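Local coordinates for restriction endonuclease PacI (PDB 3M7K), which cuts DNA at a rare eight-base-pair target site, using a beta-beta-alpha-metal active site of the HNH endonuclease family, at residues N32-A37 against H42-T47; Y84-L89 against A108-N113. All coordinates share one frame; numbering follows the deposited sequence.

In the fold
Contact 1 is the more peripheral of the two, about 13 Å from the centre of the chain, where helix 25-40 turns into the loop before helix 48-55; contact 2 lies about 6 Å from that centre and all its touching residues are buried. They share no helix or strand, and their nearest atoms are about 7 Å apart. Both reach the same DNA strand, chain C, but differently: N32-A37 reads adenine bases with asparagine amides, whereas Y84-L89 mainly holds the sugar-phosphate backbone. A backbone hydrogen bond joins the two segments of contact 1. Contact 2 is joined by apolar packing, with zinc and magnesium bound along its helical segment.

Contact 1: N32-A37 against H42-T47; sequences NLSYNA and HANTFT. With nucleotides of chain C; nucleotides of chain B.
A37 O accepts from H42 N at 2.8 Å, the one hydrogen bond between these segments, and it joins helix 25-40, a DNA-reading helix in the major groove, to the loop that folds back along it.

Van der Waals contacts make up the rest: L33 lays a methyl on the N44 amide. L33 has CG anti to its nitrogen (chi1 -170°), which carries CD2 out to that amide, 3.4 Å from N44 ND2. The two side chains cross obliquely, and the CB atoms of A37 and N44 pack together nearby. L33 CD1 meets F46 CD1 more distantly, at 4.4 Å; beyond it, the F46 ring packs edge-to-face with W54.

Polar links steady the loop itself. N44 OD1 takes a weak bond from F46 N in an Asx turn, and T47 OG1 caps T50 N at the start of helix 48-55.

On the helix, the face turned to the DNA carries two asparagines one turn apart. Each has CG set beside the backbone N (chi1 -77° for N32), leading its amide to an adenine of chain C: N32 to DA3, N36 to DA2. Both make the paired contact that distinguishes adenine in the major groove, the amide oxygen accepting from N6 while the amide nitrogen donates to N7. The N32 amide also packs on DA2, with CG 3.3 Å from its C8.

Y35 reaches the other strand, where C5 of DC5 of chain B lies over one face of its ring, toward the rim; its OH to OP2 separation is too short to be read closely. For N36, the pair closes with OD1 3.0 Å from DA2 N6 and ND2 3.1 Å from DA2 N7.

Contact 2: Y84-L89 against A108-N113; sequences YHIQCL and ACFICN. With ZN (zinc ion), chain D; MG (magnesium ion), chain F; nucleotides of chain C.
L89 packs CD2 against C109 CB at 3.8 Å where the loop 84-89 enters the first strand of the beta-beta-alpha-metal motif: strands 90-93 and 105-108 pair antiparallel, and helix 110-116 follows. L89 has the most surface buried here; its CB also approaches A108 O, beside the backbone bond that joins A108 to G90. C109 in turn is doubly engaged. Its SG, placed between the backbone N and the carbonyl carbon (chi1 74°), binds zinc and accepts from C112 N as the N-cap of the helix. C112, C63 and C66 complete the zinc site.

I86 and F110 form the second patch. Their side chains cross at about a right angle, and I86 CD1 comes 3.4 Å from F110 CD2. I86 also leans on F73 of helix 70-74, while its other branch, CG2, lies near OP1 of DA3 in chain C.

Around I86 the loop grips the DNA backbone. Q87 N donates almost straight to OP1 of DA3 (170°), with a weak bond from C88 N to the same oxygen. Q87 NE2 is shared between OP1 of DG4 and H85 O, a brace that fixes the turn of the amide. Y84 sets C4' of DG4 over the centre of one ring face, 3.6 Å above the plane, with N3 of DA3 near its edge; an alanine here would probably leave that sugar without its flat support and allow it to shift.

At the helix end of the segment, N113 joins D92 and a DNA phosphate on magnesium. Its OD1 lies 2.3 Å from the magnesium, and its backbone O accepts from a water that is itself a magnesium ligand.

Contact 1: N32-A37 against H42-T47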
loop_
_atom_site.group_PDB
_atom_site.type_symbol
_atom_site.label_atom_id
_atom_site.label_comp_id
_atom_site.label_asym_id
_atom_site.label_seq_id
_atom_site.Cartn_x
_atom_site.Cartn_y
_atom_site.Cartn_z
ATOM N N ASN A 32 -7.084 5.880 -19.811
ATOM C CA ASN A 32 -7.222 5.777 -18.369
ATOM C C ASN A 32 -6.765 7.059 -17.691
ATOM O O ASN A 32 -7.423 7.541 -16.777
ATOM C CB ASN A 32 -6.423 4.582 -17.828
ATOM C CG ASN A 32 -7.128 3.244 -18.074
ATOM O OD1 ASN A 32 -8.360 3.157 -18.022
ATOM N ND2 ASN A 32 -6.349 2.201 -18.334
ATOM N N LEU A 33 -5.621 7.583 -18.130
ATOM C CA LEU A 33 -5.055 8.799 -17.567
ATOM C C LEU A 33 -6.071 9.938 -17.675
ATOM O O LEU A 33 -6.323 10.632 -16.688
ATOM C CB LEU A 33 -3.731 9.141 -18.264
ATOM C CG LEU A 33 -2.862 10.253 -17.675
ATOM C CD1 LEU A 33 -1.413 10.060 -18.087
ATOM C CD2 LEU A 33 -3.365 11.602 -18.152
ATOM N N SER A 34 -6.661 10.101 -18.860
ATOM C CA SER A 34 -7.672 11.146 -19.121
ATOM C C SER A 34 -8.920 11.025 -18.255
ATOM O O SER A 34 -9.305 11.982 -17.575
ATOM C CB SER A 34 -8.085 11.150 -20.594
ATOM O OG SER A 34 -6.983 11.490 -21.414
ATOM N N TYR A 35 -9.545 9.846 -18.294
ATOM C CA TYR A 35 -10.694 9.522 -17.467
ATOM C C TYR A 35 -10.367 9.686 -15.975
ATOM O O TYR A 35 -11.142 10.292 -15.239
ATOM C CB TYR A 35 -11.156 8.083 -17.753
ATOM C CG TYR A 35 -12.382 7.617 -16.973
ATOM C CD1 TYR A 35 -13.677 7.945 -17.397
ATOM C CD2 TYR A 35 -12.252 6.823 -15.837
ATOM C CE1 TYR A 35 -14.794 7.512 -16.694
ATOM C CE2 TYR A 35 -13.378 6.381 -15.118
ATOM C CZ TYR A 35 -14.636 6.732 -15.558
ATOM O OH TYR A 35 -15.732 6.292 -14.858
ATOM N N ASN A 36 -9.231 9.142 -15.530
ATOM C CA ASN A 36 -8.846 9.245 -14.115
ATOM C C ASN A 36 -8.686 10.697 -13.656
ATOM O O ASN A 36 -9.158 11.058 -12.584
ATOM C CB ASN A 36 -7.595 8.425 -13.805
ATOM C CG ASN A 36 -7.836 6.918 -13.952
ATOM O OD1 ASN A 36 -8.986 6.462 -14.029
ATOM N ND2 ASN A 36 -6.760 6.146 -13.983
ATOM N N ALA A 37 -8.015 11.506 -14.479
ATOM C CA ALA A 37 -7.757 12.915 -14.182
ATOM C C ALA A 37 -9.066 13.669 -13.989
ATOM O O ALA A 37 -9.230 14.406 -13.007
ATOM C CB ALA A 37 -6.950 13.555 -15.309
ATOM N N HIS A 42 -8.030 16.149 -11.188
ATOM C CA HIS A 42 -6.634 16.491 -11.449
ATOM C C HIS A 42 -6.517 17.109 -12.833
ATOM O O HIS A 42 -7.224 16.716 -13.765
ATOM C CB HIS A 42 -5.706 15.272 -11.327
ATOM C CG HIS A 42 -5.733 14.623 -9.973
ATOM N ND1 HIS A 42 -5.544 15.328 -8.802
ATOM C CD2 HIS A 42 -5.927 13.332 -9.610
ATOM C CE1 HIS A 42 -5.626 14.499 -7.774
ATOM N NE2 HIS A 42 -5.856 13.283 -8.238
ATOM N N ALA A 43 -5.643 18.102 -12.950
ATOM C CA ALA A 43 -5.313 18.669 -14.242
ATOM C C ALA A 43 -4.525 17.637 -15.064
ATOM O O ALA A 43 -3.961 16.685 -14.512
ATOM C CB ALA A 43 -4.519 19.955 -14.063
ATOM N N ASN A 44 -4.544 17.810 -16.383
ATOM C CA ASN A 44 -3.810 16.975 -17.326
ATOM C C ASN A 44 -3.232 17.853 -18.433
ATOM O O ASN A 44 -3.957 18.253 -19.342
ATOM C CB ASN A 44 -4.737 15.919 -17.940
ATOM C CG ASN A 44 -4.027 15.034 -18.958
ATOM O OD1 ASN A 44 -2.798 15.042 -19.057
ATOM N ND2 ASN A 44 -4.803 14.250 -19.710
ATOM N N THR A 45 -1.933 18.149 -18.357
ATOM C CA THR A 45 -1.280 18.952 -19.387
ATOM C C THR A 45 -0.577 18.144 -20.496
ATOM O O THR A 45 -0.109 18.738 -21.479
ATOM C CB THR A 45 -0.329 20.038 -18.794
ATOM O OG1 THR A 45 0.725 19.404 -18.062
ATOM C CG2 THR A 45 -1.092 20.990 -17.870
ATOM N N PHE A 46 -0.510 16.810 -20.368
ATOM C CA PHE A 46 -0.147 15.945 -21.507
ATOM C C PHE A 46 -1.170 16.103 -22.639
ATOM O O PHE A 46 -2.363 16.248 -22.372
ATOM C CB PHE A 46 -0.186 14.460 -21.127
ATOM C CG PHE A 46 1.033 13.963 -20.412
ATOM C CD1 PHE A 46 0.968 13.652 -19.056
ATOM C CD2 PHE A 46 2.226 13.750 -21.102
ATOM C CE1 PHE A 46 2.071 13.169 -18.382
ATOM C CE2 PHE A 46 3.348 13.275 -20.439
ATOM C CZ PHE A 46 3.274 12.975 -19.071
ATOM N N THR A 47 -0.706 16.065 -23.885
ATOM C CA THR A 47 -1.568 15.718 -25.021
ATOM C C THR A 47 -1.293 14.258 -25.332
ATOM O O THR A 47 -0.280 13.709 -24.877
ATOM C CB THR A 47 -1.257 16.531 -26.290
ATOM O OG1 THR A 47 0.117 16.332 -26.675
ATOM C CG2 THR A 47 -1.567 18.011 -26.079
ATOM P P DA C 2 -2.148 1.992 -13.365
ATOM O OP1 DA C 2 -0.950 1.211 -12.990
ATOM O OP2 DA C 2 -2.049 2.994 -14.450
ATOM O "O5'" DA C 2 -3.383 1.042 -13.698
ATOM C "C5'" DA C 2 -3.379 -0.328 -13.229
ATOM C "C4'" DA C 2 -4.273 -1.201 -14.099
ATOM O "O4'" DA C 2 -5.655 -0.797 -13.938
ATOM C "C3'" DA C 2 -4.034 -1.135 -15.604
ATOM O "O3'" DA C 2 -4.270 -2.447 -16.184
ATOM C "C2'" DA C 2 -5.035 -0.095 -16.117
ATOM C "C1'" DA C 2 -6.203 -0.267 -15.138
ATOM N N9 DA C 2 -6.894 0.959 -14.727
ATOM C C8 DA C 2 -6.546 2.271 -14.927
ATOM N N7 DA C 2 -7.391 3.147 -14.416
ATOM C C5 DA C 2 -8.357 2.347 -13.823
ATOM C C6 DA C 2 -9.524 2.648 -13.089
ATOM N N6 DA C 2 -9.906 3.904 -12.832
ATOM N N1 DA C 2 -10.278 1.607 -12.630
ATOM C C2 DA C 2 -9.882 0.356 -12.900
ATOM N N3 DA C 2 -8.791 -0.051 -13.582
ATOM C C4 DA C 2 -8.070 1.005 -14.009
ATOM P P DC B 5 -19.222 6.868 -15.959
ATOM O OP1 DC B 5 -20.290 7.768 -15.460
ATOM O OP2 DC B 5 -17.810 7.193 -15.637
ATOM O "O5'" DC B 5 -19.557 5.388 -15.471
ATOM C "C5'" DC B 5 -18.494 4.524 -15.203
ATOM C "C4'" DC B 5 -18.904 3.077 -15.342
ATOM O "O4'" DC B 5 -18.341 2.549 -16.572
ATOM C "C3'" DC B 5 -18.315 2.255 -14.201
ATOM O "O3'" DC B 5 -19.118 1.121 -13.896
ATOM C "C2'" DC B 5 -16.966 1.827 -14.756
ATOM C "C1'" DC B 5 -17.260 1.675 -16.250
ATOM N N1 DC B 5 -16.038 1.933 -17.070
ATOM C C2 DC B 5 -15.464 0.864 -17.784
ATOM O O2 DC B 5 -15.985 -0.257 -17.745
ATOM N N3 DC B 5 -14.343 1.085 -18.517
ATOM C C4 DC B 5 -13.789 2.308 -18.551
ATOM N N4 DC B 5 -12.687 2.459 -19.297
ATOM C C5 DC B 5 -14.356 3.413 -17.829
ATOM C C6 DC B 5 -15.466 3.179 -17.104
ATOM P P DA C 3 -3.681 -2.766 -17.646
ATOM O OP1 DA C 3 -2.450 -3.580 -17.498
ATOM O OP2 DA C 3 -3.635 -1.515 -18.449
ATOM O "O5'" DA C 3 -4.854 -3.639 -18.242
ATOM C "C5'" DA C 3 -4.895 -5.042 -18.078
ATOM C "C4'" DA C 3 -6.222 -5.591 -18.605
ATOM O "O4'" DA C 3 -7.305 -4.770 -18.100
ATOM C "C3'" DA C 3 -6.430 -5.576 -20.118
ATOM O "O3'" DA C 3 -7.385 -6.572 -20.461
ATOM C "C2'" DA C 3 -7.028 -4.194 -20.371
ATOM C "C1'" DA C 3 -7.945 -4.063 -19.154
ATOM N N9 DA C 3 -8.170 -2.687 -18.705
ATOM C C8 DA C 3 -7.307 -1.628 -18.767
ATOM N N7 DA C 3 -7.799 -0.518 -18.264
ATOM C C5 DA C 3 -9.084 -0.880 -17.855
ATOM C C6 DA C 3 -10.146 -0.174 -17.229
ATOM N N6 DA C 3 -10.097 1.119 -16.903
ATOM N N1 DA C 3 -11.275 -0.855 -16.937
ATOM C C2 DA C 3 -11.363 -2.154 -17.253
ATOM N N3 DA C 3 -10.441 -2.921 -17.832
ATOM C C4 DA C 3 -9.318 -2.216 -18.112
#

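Contact 2: Y84-L89 against A108-N113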
loop_
_atom_site.group_PDB
_atom_site.type_symbol
_atom_site.label_atom_id
_atom_site.label_comp_id
_atom_site.label_asym_id
_atom_site.label_seq_id
_atom_site.Cartn_x
_atom_site.Cartn_y
_atom_site.Cartn_z
ATOM N N TYR A 84 -8.757 -7.900 -13.931
ATOM C CA TYR A 84 -7.909 -8.389 -15.027
ATOM C C TYR A 84 -6.423 -8.290 -14.743
ATOM O O TYR A 84 -5.989 -7.407 -13.997
ATOM C CB TYR A 84 -8.239 -7.659 -16.328
ATOM C CG TYR A 84 -9.714 -7.701 -16.635
ATOM C CD1 TYR A 84 -10.372 -8.922 -16.783
ATOM C CD2 TYR A 84 -10.456 -6.526 -16.751
ATOM C CE1 TYR A 84 -11.748 -8.980 -17.060
ATOM C CE2 TYR A 84 -11.836 -6.566 -17.026
ATOM C CZ TYR A 84 -12.463 -7.789 -17.177
ATOM O OH TYR A 84 -13.814 -7.818 -17.439
ATOM N N HIS A 85 -5.662 -9.183 -15.369
ATOM C CA HIS A 85 -4.198 -9.238 -15.282
ATOM C C HIS A 85 -3.567 -7.952 -15.809
ATOM O O HIS A 85 -3.783 -7.589 -16.977
ATOM C CB HIS A 85 -3.702 -10.442 -16.097
ATOM C CG HIS A 85 -2.209 -10.576 -16.172
ATOM N ND1 HIS A 85 -1.578 -11.282 -17.182
ATOM C CD2 HIS A 85 -1.225 -10.108 -15.367
ATOM C CE1 HIS A 85 -0.269 -11.238 -16.987
ATOM N NE2 HIS A 85 -0.028 -10.512 -15.905
ATOM N N ILE A 86 -2.803 -7.268 -14.951
ATOM C CA ILE A 86 -2.122 -6.004 -15.314
ATOM C C ILE A 86 -0.867 -6.312 -16.128
ATOM O O ILE A 86 -0.059 -7.154 -15.726
ATOM C CB ILE A 86 -1.755 -5.199 -14.054
ATOM C CG1 ILE A 86 -3.032 -4.909 -13.247
ATOM C CG2 ILE A 86 -0.948 -3.917 -14.413
ATOM C CD1 ILE A 86 -2.817 -4.268 -11.899
ATOM N N GLN A 87 -0.710 -5.635 -17.265
ATOM C CA GLN A 87 0.305 -5.994 -18.250
ATOM C C GLN A 87 1.133 -4.793 -18.678
ATOM O O GLN A 87 2.011 -4.898 -19.543
ATOM C CB GLN A 87 -0.360 -6.634 -19.461
ATOM C CG GLN A 87 -1.109 -7.916 -19.132
ATOM C CD GLN A 87 -2.153 -8.261 -20.183
ATOM O OE1 GLN A 87 -1.823 -8.447 -21.355
ATOM N NE2 GLN A 87 -3.425 -8.338 -19.766
ATOM N N CYS A 88 0.850 -3.648 -18.068
ATOM C CA CYS A 88 1.635 -2.464 -18.324
ATOM C C CYS A 88 1.858 -1.625 -17.063
ATOM O O CYS A 88 1.168 -1.798 -16.037
ATOM C CB CYS A 88 0.993 -1.618 -19.427
ATOM S SG CYS A 88 -0.533 -0.843 -18.934
ATOM N N LEU A 89 2.844 -0.746 -17.154
ATOM C CA LEU A 89 3.182 0.160 -16.060
ATOM C C LEU A 89 2.383 1.433 -16.173
ATOM O O LEU A 89 2.055 1.869 -17.279
ATOM C CB LEU A 89 4.673 0.473 -16.067
ATOM C CG LEU A 89 5.569 -0.763 -15.969
ATOM C CD1 LEU A 89 6.991 -0.320 -15.878
ATOM C CD2 LEU A 89 5.223 -1.653 -14.764
ATOM N N ALA A 108 5.401 4.315 -12.929
ATOM C CA ALA A 108 5.341 3.494 -11.722
ATOM C C ALA A 108 4.498 2.227 -11.927
ATOM O O ALA A 108 3.435 2.276 -12.551
ATOM C CB ALA A 108 4.791 4.312 -10.533
ATOM N N CYS A 109 4.953 1.107 -11.371
ATOM C CA CYS A 109 4.153 -0.106 -11.394
ATOM C C CYS A 109 3.009 0.085 -10.406
ATOM O O CYS A 109 3.083 0.943 -9.496
ATOM C CB CYS A 109 4.994 -1.356 -11.026
ATOM S SG CYS A 109 5.450 -1.555 -9.239
ATOM N N PHE A 110 1.938 -0.666 -10.583
ATOM C CA PHE A 110 0.744 -0.473 -9.746
ATOM C C PHE A 110 0.994 -0.792 -8.270
ATOM O O PHE A 110 0.315 -0.241 -7.378
ATOM C CB PHE A 110 -0.412 -1.315 -10.289
ATOM C CG PHE A 110 -1.789 -0.872 -9.819
ATOM C CD1 PHE A 110 -2.095 0.482 -9.655
ATOM C CD2 PHE A 110 -2.788 -1.824 -9.576
ATOM C CE1 PHE A 110 -3.348 0.889 -9.227
ATOM C CE2 PHE A 110 -4.084 -1.430 -9.184
ATOM C CZ PHE A 110 -4.368 -0.065 -9.008
ATOM N N ILE A 111 1.966 -1.666 -7.998
ATOM C CA ILE A 111 2.333 -1.947 -6.601
ATOM C C ILE A 111 2.926 -0.691 -5.941
ATOM O O ILE A 111 2.475 -0.283 -4.869
ATOM C CB ILE A 111 3.249 -3.204 -6.456
ATOM C CG1 ILE A 111 2.419 -4.475 -6.690
ATOM C CG2 ILE A 111 3.924 -3.233 -5.071
ATOM C CD1 ILE A 111 3.208 -5.824 -6.695
ATOM N N CYS A 112 3.930 -0.074 -6.572
ATOM C CA CYS A 112 4.552 1.106 -5.971
ATOM C C CYS A 112 3.587 2.287 -5.968
ATOM O O CYS A 112 3.574 3.092 -5.037
ATOM C CB CYS A 112 5.824 1.499 -6.735
ATOM S SG CYS A 112 7.169 0.329 -6.476
ATOM N N ASN A 113 2.790 2.407 -7.022
ATOM C CA ASN A 113 1.837 3.516 -7.094
ATOM C C ASN A 113 0.887 3.473 -5.892
ATOM O O ASN A 113 0.614 4.515 -5.260
ATOM C CB ASN A 113 1.045 3.510 -8.436
ATOM C CG ASN A 113 0.858 4.924 -9.006
ATOM O OD1 ASN A 113 1.146 5.929 -8.330
ATOM N ND2 ASN A 113 0.400 5.008 -10.239
HETATM ZN ZN ZN D . 7.445 -0.489 -8.657
HETATM MG MG MG F . 0.557 8.084 -7.656
ATOM P P DA C 3 -3.681 -2.766 -17.646
ATOM O OP1 DA C 3 -2.450 -3.580 -17.498
ATOM O OP2 DA C 3 -3.635 -1.515 -18.449
ATOM O "O5'" DA C 3 -4.854 -3.639 -18.242
ATOM C "C5'" DA C 3 -4.895 -5.042 -18.078
ATOM C "C4'" DA C 3 -6.222 -5.591 -18.605
ATOM O "O4'" DA C 3 -7.305 -4.770 -18.100
ATOM C "C3'" DA C 3 -6.430 -5.576 -20.118
ATOM O "O3'" DA C 3 -7.385 -6.572 -20.461
ATOM C "C2'" DA C 3 -7.028 -4.194 -20.371
ATOM C "C1'" DA C 3 -7.945 -4.063 -19.154
ATOM N N9 DA C 3 -8.170 -2.687 -18.705
ATOM C C8 DA C 3 -7.307 -1.628 -18.767
ATOM N N7 DA C 3 -7.799 -0.518 -18.264
ATOM C C5 DA C 3 -9.084 -0.880 -17.855
ATOM C C6 DA C 3 -10.146 -0.174 -17.229
ATOM N N6 DA C 3 -10.097 1.119 -16.903
ATOM N N1 DA C 3 -11.275 -0.855 -16.937
ATOM C C2 DA C 3 -11.363 -2.154 -17.253
ATOM N N3 DA C 3 -10.441 -2.921 -17.832
ATOM C C4 DA C 3 -9.318 -2.216 -18.112
ATOM P P DG C 4 -7.143 -7.618 -21.653
ATOM O OP1 DG C 4 -6.004 -8.490 -21.321
ATOM O OP2 DG C 4 -7.056 -6.838 -22.896
ATOM O "O5'" DG C 4 -8.505 -8.448 -21.721
ATOM C "C5'" DG C 4 -9.231 -8.683 -20.529
ATOM C "C4'" DG C 4 -10.517 -7.879 -20.481
ATOM O "O4'" DG C 4 -10.285 -6.468 -20.632
ATOM C "C3'" DG C 4 -11.533 -8.177 -21.574
ATOM O "O3'" DG C 4 -12.467 -9.091 -21.042
ATOM C "C2'" DG C 4 -12.163 -6.820 -21.917
ATOM C "C1'" DG C 4 -11.577 -5.946 -20.825
ATOM N N9 DG C 4 -11.428 -4.515 -21.053
ATOM C C8 DG C 4 -10.457 -3.855 -21.771
ATOM N N7 DG C 4 -10.591 -2.556 -21.750
ATOM C C5 DG C 4 -11.713 -2.352 -20.964
ATOM C C6 DG C 4 -12.353 -1.162 -20.573
ATOM O O6 DG C 4 -12.027 -0.007 -20.842
ATOM N N1 DG C 4 -13.468 -1.396 -19.764
ATOM C C2 DG C 4 -13.910 -2.642 -19.377
ATOM N N2 DG C 4 -14.997 -2.691 -18.593
ATOM N N3 DG C 4 -13.319 -3.770 -19.738
ATOM C C4 DG C 4 -12.237 -3.546 -20.526
HETATM O O HOH W 1 0.874 7.331 -5.433
HETATM O O HOH W 2 0.268 10.301 -7.071
#